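Regulator of G-protein signaling 16 (Mus musculus, PDB 3C7L) accelerates GTP hydrolysis by G protein alpha subunits, driving them into the inactive GDP-bound form and so shortening G protein-coupled receptor signals, including phototransduction. Local coordinates at residues A[52-57]-A[106-111]; A[72-77]-A[94-99]; A[33-38]-A[46-51]. All coordinates share one frame; numbering follows the deposited sequence.

In the fold
All three contacts lie within the all-helical RGS domain, the part of the protein that acts on G protein alpha subunits. Contact 3 comes first along the chain, pairing helix 29-40 with helix 45-57. Contact 1 reuses helix 45-57 and brings it against the turn that opens helix 109-128, while contact 2, between helices 63-78 and 90-101, is nested in the loop that contact 1 closes. The centres of contacts 1 and 2 are about 10 Å apart, and F108 packs on I73 and T96 between them. Contact 3 is about 15 Å from contact 1 and 20 Å from contact 2. Helix 45-57, shared by contacts 1 and 3, thus ties these two parts of the domain together.

Contact 1. Residues A[52-57]-A[106-111]; sequences LACEEF and SCFDVA
The last turns of helix 45-57 face the type I beta turn S106-D109 that leads into helix 109-128, and the backbones come nearest at C54 and F108, whose CA atoms are 7.0 Å apart. Two aromatic rings make the main contact. F108 directs the CD2-CE2 side of its ring at one face of F57 in a T-shaped (edge-to-face) pair, with centroids 5.3 Å apart and planes at 78°. The touch is toward the rim of the F57 ring: F57 CE2 lies 3.9 Å from F108 CD2. With CG anti to the backbone N (chi1 171°), F57 extends from the end of its helix to present that face. One turn earlier, the smaller C54 suits the place where the backbones are closest, its SG resting 3.9 Å from F108 CB. C54 SG also lies obliquely to the F108 ring, 5.2 Å from its centroid. C107 turns its own thiol back over its neighbour, so that its SG sits above the centre of one F108 face. F57 and F108 both also pack on I73 of helix 63-78, and F108 reaches T96 of helix 90-101, which places the aromatic pair where several helices of the RGS domain converge. No hydrogen bond links the two segments. Cohesion therefore comes from dispersion, from ring hydrogens of F108 meeting the pi face of F57, and from polarisable sulfur beside an aromatic ring, a chemistry that suits a buried site because it brings in no charge needing a partner.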
loop_
_atom_site.group_PDB
_atom_site.type_symbol
_atom_site.label_atom_id
_atom_site.label_comp_id
_atom_site.label_asym_id
_atom_site.label_seq_id
_atom_site.Cartn_x
_atom_site.Cartn_y
_atom_site.Cartn_z
ATOM N N LEU A 52 2.978 -2.287 -0.039
ATOM C CA LEU A 52 4.170 -3.134 -0.037
ATOM C C LEU A 52 3.826 -4.604 0.231
ATOM O O LEU A 52 4.470 -5.505 -0.308
ATOM C CB LEU A 52 5.166 -2.648 1.016
ATOM C CG LEU A 52 5.792 -1.264 0.824
ATOM C CD1 LEU A 52 6.450 -0.840 2.119
ATOM C CD2 LEU A 52 6.811 -1.292 -0.304
ATOM N N ALA A 53 2.818 -4.844 1.062
ATOM C CA ALA A 53 2.412 -6.212 1.379
ATOM C C ALA A 53 1.810 -6.882 0.151
ATOM O O ALA A 53 1.963 -8.089 -0.042
ATOM C CB ALA A 53 1.405 -6.211 2.524
ATOM N N CYS A 54 1.126 -6.095 -0.678
ATOM C CA CYS A 54 0.517 -6.610 -1.899
ATOM C C CYS A 54 1.599 -6.997 -2.900
ATOM O O CYS A 54 1.463 -7.981 -3.624
ATOM C CB CYS A 54 -0.395 -5.559 -2.536
ATOM S SG CYS A 54 -1.932 -5.246 -1.642
ATOM N N GLU A 55 2.670 -6.208 -2.940
ATOM C CA GLU A 55 3.787 -6.459 -3.842
ATOM C C GLU A 55 4.505 -7.768 -3.534
ATOM O O GLU A 55 4.909 -8.490 -4.444
ATOM C CB GLU A 55 4.786 -5.305 -3.778
ATOM C CG GLU A 55 4.304 -4.036 -4.439
ATOM C CD GLU A 55 3.950 -4.236 -5.898
ATOM O OE1 GLU A 55 2.757 -4.418 -6.205
ATOM O OE2 GLU A 55 4.870 -4.235 -6.737
ATOM N N GLU A 56 4.679 -8.076 -2.255
ATOM C CA GLU A 56 5.350 -9.315 -1.908
ATOM C C GLU A 56 4.396 -10.502 -2.105
ATOM O O GLU A 56 4.826 -11.605 -2.449
ATOM C CB GLU A 56 5.873 -9.261 -0.465
ATOM C CG GLU A 56 4.806 -9.131 0.601
ATOM C CD GLU A 56 5.362 -9.288 2.012
ATOM O OE1 GLU A 56 6.159 -10.227 2.230
ATOM O OE2 GLU A 56 4.994 -8.484 2.901
ATOM N N PHE A 57 3.101 -10.267 -1.914
ATOM C CA PHE A 57 2.088 -11.310 -2.081
ATOM C C PHE A 57 2.067 -11.899 -3.490
ATOM O O PHE A 57 1.940 -13.110 -3.663
ATOM C CB PHE A 57 0.699 -10.745 -1.757
ATOM C CG PHE A 57 -0.441 -11.677 -2.096
ATOM C CD1 PHE A 57 -0.670 -12.826 -1.344
ATOM C CD2 PHE A 57 -1.285 -11.402 -3.170
ATOM C CE1 PHE A 57 -1.722 -13.686 -1.654
ATOM C CE2 PHE A 57 -2.342 -12.258 -3.489
ATOM C CZ PHE A 57 -2.560 -13.402 -2.729
ATOM N N SER A 106 -5.254 -11.642 -8.501
ATOM C CA SER A 106 -5.441 -10.197 -8.567
ATOM C C SER A 106 -6.430 -9.782 -7.484
ATOM O O SER A 106 -7.031 -8.715 -7.543
ATOM C CB SER A 106 -5.960 -9.793 -9.951
ATOM O OG SER A 106 -7.235 -10.353 -10.204
ATOM N N CYS A 107 -6.571 -10.655 -6.489
ATOM C CA CYS A 107 -7.471 -10.470 -5.360
ATOM C C CYS A 107 -7.498 -9.055 -4.780
ATOM O O CYS A 107 -8.567 -8.487 -4.545
ATOM C CB CYS A 107 -7.090 -11.467 -4.259
ATOM S SG CYS A 107 -8.071 -11.339 -2.776
ATOM N N PHE A 108 -6.319 -8.490 -4.562
ATOM C CA PHE A 108 -6.197 -7.160 -3.971
ATOM C C PHE A 108 -5.998 -5.989 -4.939
ATOM O O PHE A 108 -5.821 -4.853 -4.499
ATOM C CB PHE A 108 -5.039 -7.167 -2.972
ATOM C CG PHE A 108 -5.182 -8.191 -1.881
ATOM C CD1 PHE A 108 -6.144 -8.043 -0.892
ATOM C CD2 PHE A 108 -4.340 -9.301 -1.837
ATOM C CE1 PHE A 108 -6.264 -8.981 0.125
ATOM C CE2 PHE A 108 -4.453 -10.243 -0.823
ATOM C CZ PHE A 108 -5.416 -10.084 0.161
ATOM N N ASP A 109 -6.026 -6.251 -6.243
ATOM C CA ASP A 109 -5.818 -5.198 -7.241
ATOM C C ASP A 109 -6.608 -3.903 -7.055
ATOM O O ASP A 109 -6.027 -2.813 -7.044
ATOM C CB ASP A 109 -6.080 -5.746 -8.645
ATOM C CG ASP A 109 -4.904 -6.522 -9.194
ATOM O OD1 ASP A 109 -4.127 -7.086 -8.391
ATOM O OD2 ASP A 109 -4.765 -6.581 -10.434
ATOM N N VAL A 110 -7.922 -4.003 -6.911
ATOM C CA VAL A 110 -8.722 -2.798 -6.757
ATOM C C VAL A 110 -8.377 -2.064 -5.462
ATOM O O VAL A 110 -8.229 -0.843 -5.461
ATOM C CB VAL A 110 -10.231 -3.120 -6.807
ATOM C CG1 VAL A 110 -11.040 -1.844 -6.712
ATOM C CG2 VAL A 110 -10.556 -3.836 -8.111
ATOM N N ALA A 111 -8.232 -2.809 -4.370
ATOM C CA ALA A 111 -7.887 -2.210 -3.082
ATOM C C ALA A 111 -6.526 -1.521 -3.146
ATOM O O ALA A 111 -6.376 -0.401 -2.662
ATOM C CB ALA A 111 -7.873 -3.274 -1.988
#

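Contact 2. Residues A[72-77]-A[94-99]; sequences HIFDEY and ELTKTN
F74 spans the space between two helices, reaching from helix 63-78 to T96 and K97 on helix 90-101. Its CB points toward the opposing helix, and CG stands anti to the backbone N (chi1 -177°), which carries the ring straight out across the gap. From there F74 CD1 meets the methyl of T96, CG2, at 4.0 Å, with the methyl at the ring edge and near its plane. One atom farther out, F74 CE1 approaches the backbone of K97, coming within 3.8 Å of K97 CA. At the tip, F74 CZ lies 3.9 Å from K97 CB. A flat, rigid phenyl ring suits this place, because it can touch a methyl with one edge atom and, farther out, K97 CA and CB. T96 suits it as well: its methyl goes to the ring, while OG1 is hydrogen-bonded to the carbonyl of T92 in its own helix. K97 contributes the apolar start of its chain, and its extended remainder leads the amino group away from the contact. Nothing polar joins the segments. Around the ring, F74 also packs on R79 beyond the end of its helix. Farther in, I73 next to it turns to F50 of helix 45-57, while T96 touches A111 in the first turn of helix 109-128 and L95 touches V110 there, so this packing sets helices 63-78 and 90-101 beside helices 45-57 and 109-128.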
loop_
_atom_site.group_PDB
_atom_site.type_symbol
_atom_site.label_atom_id
_atom_site.label_comp_id
_atom_site.label_asym_id
_atom_site.label_seq_id
_atom_site.Cartn_x
_atom_site.Cartn_y
_atom_site.Cartn_z
ATOM N N HIS A 72 -4.090 -13.206 5.868
ATOM C CA HIS A 72 -3.440 -12.301 6.809
ATOM C C HIS A 72 -3.561 -10.863 6.307
ATOM O O HIS A 72 -3.842 -9.953 7.081
ATOM C CB HIS A 72 -1.962 -12.664 6.988
ATOM C CG HIS A 72 -1.161 -11.602 7.681
ATOM N ND1 HIS A 72 -1.370 -11.250 8.997
ATOM C CD2 HIS A 72 -0.177 -10.789 7.228
ATOM C CE1 HIS A 72 -0.552 -10.266 9.325
ATOM N NE2 HIS A 72 0.182 -9.966 8.268
ATOM N N ILE A 73 -3.348 -10.661 5.009
ATOM C CA ILE A 73 -3.447 -9.325 4.425
ATOM C C ILE A 73 -4.874 -8.791 4.556
ATOM O O ILE A 73 -5.086 -7.631 4.914
ATOM C CB ILE A 73 -3.022 -9.345 2.935
ATOM C CG1 ILE A 73 -1.506 -9.547 2.844
ATOM C CG2 ILE A 73 -3.449 -8.049 2.238
ATOM C CD1 ILE A 73 -0.968 -9.658 1.418
ATOM N N PHE A 74 -5.851 -9.648 4.283
ATOM C CA PHE A 74 -7.257 -9.261 4.388
ATOM C C PHE A 74 -7.618 -8.904 5.841
ATOM O O PHE A 74 -8.241 -7.879 6.106
ATOM C CB PHE A 74 -8.149 -10.410 3.913
ATOM C CG PHE A 74 -9.614 -10.083 3.917
ATOM C CD1 PHE A 74 -10.191 -9.400 2.854
ATOM C CD2 PHE A 74 -10.414 -10.443 4.996
ATOM C CE1 PHE A 74 -11.546 -9.078 2.864
ATOM C CE2 PHE A 74 -11.770 -10.127 5.016
ATOM C CZ PHE A 74 -12.336 -9.442 3.948
ATOM N N ASP A 75 -7.214 -9.753 6.778
ATOM C CA ASP A 75 -7.513 -9.529 8.192
ATOM C C ASP A 75 -6.770 -8.345 8.784
ATOM O O ASP A 75 -7.263 -7.688 9.695
ATOM C CB ASP A 75 -7.181 -10.772 9.022
ATOM C CG ASP A 75 -8.106 -11.937 8.728
ATOM O OD1 ASP A 75 -9.176 -11.716 8.118
ATOM O OD2 ASP A 75 -7.762 -13.074 9.125
ATOM N N GLU A 76 -5.579 -8.075 8.273
ATOM C CA GLU A 76 -4.799 -6.970 8.802
ATOM C C GLU A 76 -5.127 -5.607 8.202
ATOM O O GLU A 76 -5.146 -4.609 8.919
ATOM C CB GLU A 76 -3.298 -7.253 8.636
ATOM C CG GLU A 76 -2.423 -6.063 8.980
ATOM C CD GLU A 76 -0.989 -6.443 9.284
ATOM O OE1 GLU A 76 -0.388 -7.218 8.509
ATOM O OE2 GLU A 76 -0.460 -5.950 10.303
ATOM N N TYR A 77 -5.401 -5.563 6.900
ATOM C CA TYR A 77 -5.669 -4.291 6.230
ATOM C C TYR A 77 -7.037 -4.045 5.596
ATOM O O TYR A 77 -7.437 -2.891 5.444
ATOM C CB TYR A 77 -4.633 -4.052 5.124
ATOM C CG TYR A 77 -3.186 -4.157 5.543
ATOM C CD1 TYR A 77 -2.480 -5.343 5.377
ATOM C CD2 TYR A 77 -2.512 -3.054 6.068
ATOM C CE1 TYR A 77 -1.134 -5.434 5.715
ATOM C CE2 TYR A 77 -1.163 -3.131 6.414
ATOM C CZ TYR A 77 -0.482 -4.324 6.230
ATOM O OH TYR A 77 0.853 -4.406 6.546
ATOM N N GLU A 94 -15.988 -5.461 -0.184
ATOM C CA GLU A 94 -16.841 -6.590 -0.546
ATOM C C GLU A 94 -16.245 -7.337 -1.737
ATOM O O GLU A 94 -16.251 -8.567 -1.782
ATOM C CB GLU A 94 -18.248 -6.076 -0.883
ATOM C CG GLU A 94 -19.269 -7.154 -1.205
ATOM C CD GLU A 94 -19.357 -8.209 -0.127
ATOM O OE1 GLU A 94 -19.434 -7.839 1.063
ATOM O OE2 GLU A 94 -19.354 -9.407 -0.471
ATOM N N LEU A 95 -15.728 -6.575 -2.696
ATOM C CA LEU A 95 -15.104 -7.139 -3.888
ATOM C C LEU A 95 -13.895 -7.985 -3.487
ATOM O O LEU A 95 -13.716 -9.104 -3.961
ATOM C CB LEU A 95 -14.644 -6.016 -4.826
ATOM C CG LEU A 95 -13.853 -6.487 -6.050
ATOM C CD1 LEU A 95 -14.823 -7.026 -7.068
ATOM C CD2 LEU A 95 -13.046 -5.351 -6.653
ATOM N N THR A 96 -13.069 -7.437 -2.602
ATOM C CA THR A 96 -11.876 -8.137 -2.151
ATOM C C THR A 96 -12.243 -9.440 -1.445
ATOM O O THR A 96 -11.611 -10.466 -1.663
ATOM C CB THR A 96 -11.043 -7.235 -1.214
ATOM O OG1 THR A 96 -10.734 -6.010 -1.894
ATOM C CG2 THR A 96 -9.748 -7.925 -0.813
ATOM N N LYS A 97 -13.275 -9.399 -0.607
ATOM C CA LYS A 97 -13.722 -10.595 0.105
ATOM C C LYS A 97 -14.206 -11.643 -0.900
ATOM O O LYS A 97 -13.904 -12.827 -0.763
ATOM C CB LYS A 97 -14.859 -10.243 1.068
ATOM C CG LYS A 97 -15.413 -11.437 1.833
ATOM C CD LYS A 97 -16.635 -11.046 2.657
ATOM C CE LYS A 97 -17.164 -12.226 3.463
ATOM N NZ LYS A 97 -18.365 -11.865 4.283
ATOM N N THR A 98 -14.957 -11.195 -1.904
ATOM C CA THR A 98 -15.480 -12.080 -2.943
ATOM C C THR A 98 -14.326 -12.722 -3.702
ATOM O O THR A 98 -14.359 -13.912 -4.014
ATOM C CB THR A 98 -16.364 -11.302 -3.942
ATOM O OG1 THR A 98 -17.529 -10.816 -3.265
ATOM C CG2 THR A 98 -16.787 -12.196 -5.107
ATOM N N ASN A 99 -13.306 -11.925 -4.002
ATOM C CA ASN A 99 -12.138 -12.431 -4.707
ATOM C C ASN A 99 -11.403 -13.422 -3.819
ATOM O O ASN A 99 -10.828 -14.392 -4.296
ATOM C CB ASN A 99 -11.195 -11.285 -5.072
ATOM C CG ASN A 99 -11.800 -10.331 -6.082
ATOM O OD1 ASN A 99 -12.775 -10.661 -6.755
ATOM N ND2 ASN A 99 -11.206 -9.149 -6.207
#

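Contact 3. Residues A[33-38]-A[46-51]; sequences AAFHAF and ENLEFW
H36 and E49 are joined by a hydrogen bond between two neighbouring helices, the imidazole NE2 of H36 giving its hydrogen to E49 OE2 at 2.8 Å. The bond is nearly straight, 168° at the hydrogen. The oxygen lies almost exactly in the imidazole plane, where the N-H points, but the carboxylate is met on its anti side and somewhat out of its own plane. Ring and carboxylate are close to coplanar. Both residues start off along the flanks of their helices and bend inward: H36 holds CG anti to its backbone N (chi1 -173°), and the chain of E49, extended beyond CG, brings its acid to the ring. E49 CG also lies in the imidazole plane at its edge, so that the side chain runs alongside NE2 and CD2.

Beside this pair L48 inserts one methyl between F35 and H36. L48 CD2 is 3.8 Å from H36 CB and 4.1 Å from F35 CD2, the F35 ring being approached obliquely. A branched leucine fits here, since a single methyl can fill the notch between two consecutive residues of the facing helix. Segments 33-38 and 46-51 run roughly antiparallel (138° between their N-to-C directions), their axes 9.8 Å apart at closest.

Farther out, L48 is also touched by V32 and L39 of helix 29-40 and by L26, F35 meets the ring of F127, and E49 packs against Y77 of helix 63-78. The other oxygen of E49, OE1, has a long, weak ion pair with K84. A carboxylate accepting from NE2 would be expected to favour the protonated imidazole, so this apolar helix pairing probably carries a partly ionic bond along its less buried flank.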
loop_
_atom_site.group_PDB
_atom_site.type_symbol
_atom_site.label_atom_id
_atom_site.label_comp_id
_atom_site.label_asym_id
_atom_site.label_seq_id
_atom_site.Cartn_x
_atom_site.Cartn_y
_atom_site.Cartn_z
ATOM N N ALA A 33 11.614 4.757 3.475
ATOM C CA ALA A 33 11.794 5.065 4.894
ATOM C C ALA A 33 11.342 6.484 5.211
ATOM O O ALA A 33 10.654 6.720 6.204
ATOM C CB ALA A 33 13.259 4.881 5.297
ATOM N N ALA A 34 11.727 7.431 4.361
ATOM C CA ALA A 34 11.355 8.827 4.565
ATOM C C ALA A 34 9.847 9.024 4.427
ATOM O O ALA A 34 9.219 9.714 5.240
ATOM C CB ALA A 34 12.089 9.711 3.564
ATOM N N PHE A 35 9.269 8.415 3.396
ATOM C CA PHE A 35 7.838 8.545 3.159
ATOM C C PHE A 35 7.031 7.855 4.263
ATOM O O PHE A 35 5.984 8.349 4.660
ATOM C CB PHE A 35 7.468 7.977 1.779
ATOM C CG PHE A 35 6.048 8.265 1.360
ATOM C CD1 PHE A 35 5.511 9.543 1.501
ATOM C CD2 PHE A 35 5.252 7.265 0.805
ATOM C CE1 PHE A 35 4.196 9.823 1.095
ATOM C CE2 PHE A 35 3.939 7.529 0.394
ATOM C CZ PHE A 35 3.410 8.809 0.539
ATOM N N HIS A 36 7.522 6.723 4.763
ATOM C CA HIS A 36 6.816 6.005 5.820
ATOM C C HIS A 36 6.718 6.887 7.064
ATOM O O HIS A 36 5.658 6.994 7.677
ATOM C CB HIS A 36 7.532 4.685 6.153
ATOM C CG HIS A 36 6.783 3.816 7.120
ATOM N ND1 HIS A 36 6.939 3.911 8.485
ATOM C CD2 HIS A 36 5.836 2.870 6.917
ATOM C CE1 HIS A 36 6.119 3.064 9.083
ATOM N NE2 HIS A 36 5.437 2.421 8.154
ATOM N N ALA A 37 7.824 7.534 7.417
ATOM C CA ALA A 37 7.848 8.408 8.584
ATOM C C ALA A 37 6.908 9.593 8.396
ATOM O O ALA A 37 6.219 9.999 9.336
ATOM C CB ALA A 37 9.261 8.894 8.838
ATOM N N PHE A 38 6.872 10.143 7.183
ATOM C CA PHE A 38 5.996 11.271 6.891
ATOM C C PHE A 38 4.544 10.844 7.109
ATOM O O PHE A 38 3.762 11.558 7.742
ATOM C CB PHE A 38 6.191 11.737 5.442
ATOM C CG PHE A 38 5.317 12.898 5.051
ATOM C CD1 PHE A 38 5.628 14.192 5.461
ATOM C CD2 PHE A 38 4.171 12.694 4.283
ATOM C CE1 PHE A 38 4.807 15.273 5.108
ATOM C CE2 PHE A 38 3.345 13.768 3.927
ATOM C CZ PHE A 38 3.667 15.056 4.340
ATOM N N GLU A 46 -0.379 3.018 7.111
ATOM C CA GLU A 46 -0.975 1.734 6.763
ATOM C C GLU A 46 -1.180 1.633 5.252
ATOM O O GLU A 46 -1.174 0.539 4.699
ATOM C CB GLU A 46 -2.325 1.544 7.461
ATOM C CG GLU A 46 -3.399 2.511 7.002
ATOM C CD GLU A 46 -3.494 3.747 7.879
ATOM O OE1 GLU A 46 -2.483 4.112 8.524
ATOM O OE2 GLU A 46 -4.586 4.361 7.909
ATOM N N ASN A 47 -1.370 2.771 4.588
ATOM C CA ASN A 47 -1.563 2.765 3.135
ATOM C C ASN A 47 -0.315 2.225 2.445
ATOM O O ASN A 47 -0.400 1.415 1.512
ATOM C CB ASN A 47 -1.861 4.177 2.613
ATOM C CG ASN A 47 -3.208 4.695 3.076
ATOM O OD1 ASN A 47 -4.147 3.918 3.273
ATOM N ND2 ASN A 47 -3.319 6.013 3.234
ATOM N N LEU A 48 0.846 2.683 2.906
ATOM C CA LEU A 48 2.114 2.250 2.337
ATOM C C LEU A 48 2.443 0.806 2.721
ATOM O O LEU A 48 2.947 0.043 1.903
ATOM C CB LEU A 48 3.242 3.180 2.807
ATOM C CG LEU A 48 4.667 2.794 2.399
ATOM C CD1 LEU A 48 4.779 2.720 0.880
ATOM C CD2 LEU A 48 5.641 3.813 2.959
ATOM N N GLU A 49 2.160 0.431 3.967
ATOM C CA GLU A 49 2.437 -0.925 4.428
ATOM C C GLU A 49 1.601 -1.930 3.648
ATOM O O GLU A 49 2.076 -3.006 3.285
ATOM C CB GLU A 49 2.154 -1.032 5.933
ATOM C CG GLU A 49 3.111 -0.171 6.748
ATOM C CD GLU A 49 2.792 -0.118 8.231
ATOM O OE1 GLU A 49 1.716 -0.603 8.650
ATOM O OE2 GLU A 49 3.631 0.430 8.974
ATOM N N PHE A 50 0.353 -1.565 3.379
ATOM C CA PHE A 50 -0.549 -2.424 2.627
ATOM C C PHE A 50 -0.063 -2.587 1.189
ATOM O O PHE A 50 -0.042 -3.699 0.662
ATOM C CB PHE A 50 -1.964 -1.833 2.635
ATOM C CG PHE A 50 -2.911 -2.509 1.684
ATOM C CD1 PHE A 50 -3.160 -3.873 1.780
ATOM C CD2 PHE A 50 -3.552 -1.780 0.690
ATOM C CE1 PHE A 50 -4.036 -4.503 0.898
ATOM C CE2 PHE A 50 -4.423 -2.394 -0.192
ATOM C CZ PHE A 50 -4.668 -3.760 -0.090
ATOM N N TRP A 51 0.327 -1.480 0.561
ATOM C CA TRP A 51 0.806 -1.523 -0.819
ATOM C C TRP A 51 2.003 -2.462 -0.921
ATOM O O TRP A 51 2.041 -3.339 -1.779
ATOM C CB TRP A 51 1.201 -0.118 -1.292
ATOM C CG TRP A 51 1.475 -0.020 -2.773
ATOM C CD1 TRP A 51 0.578 0.280 -3.754
ATOM C CD2 TRP A 51 2.729 -0.244 -3.432
ATOM N NE1 TRP A 51 1.192 0.260 -4.986
ATOM C CE2 TRP A 51 2.513 -0.061 -4.815
ATOM C CE3 TRP A 51 4.016 -0.585 -2.986
ATOM C CZ2 TRP A 51 3.536 -0.205 -5.761
ATOM C CZ3 TRP A 51 5.036 -0.726 -3.928
ATOM C CH2 TRP A 51 4.786 -0.536 -5.298
#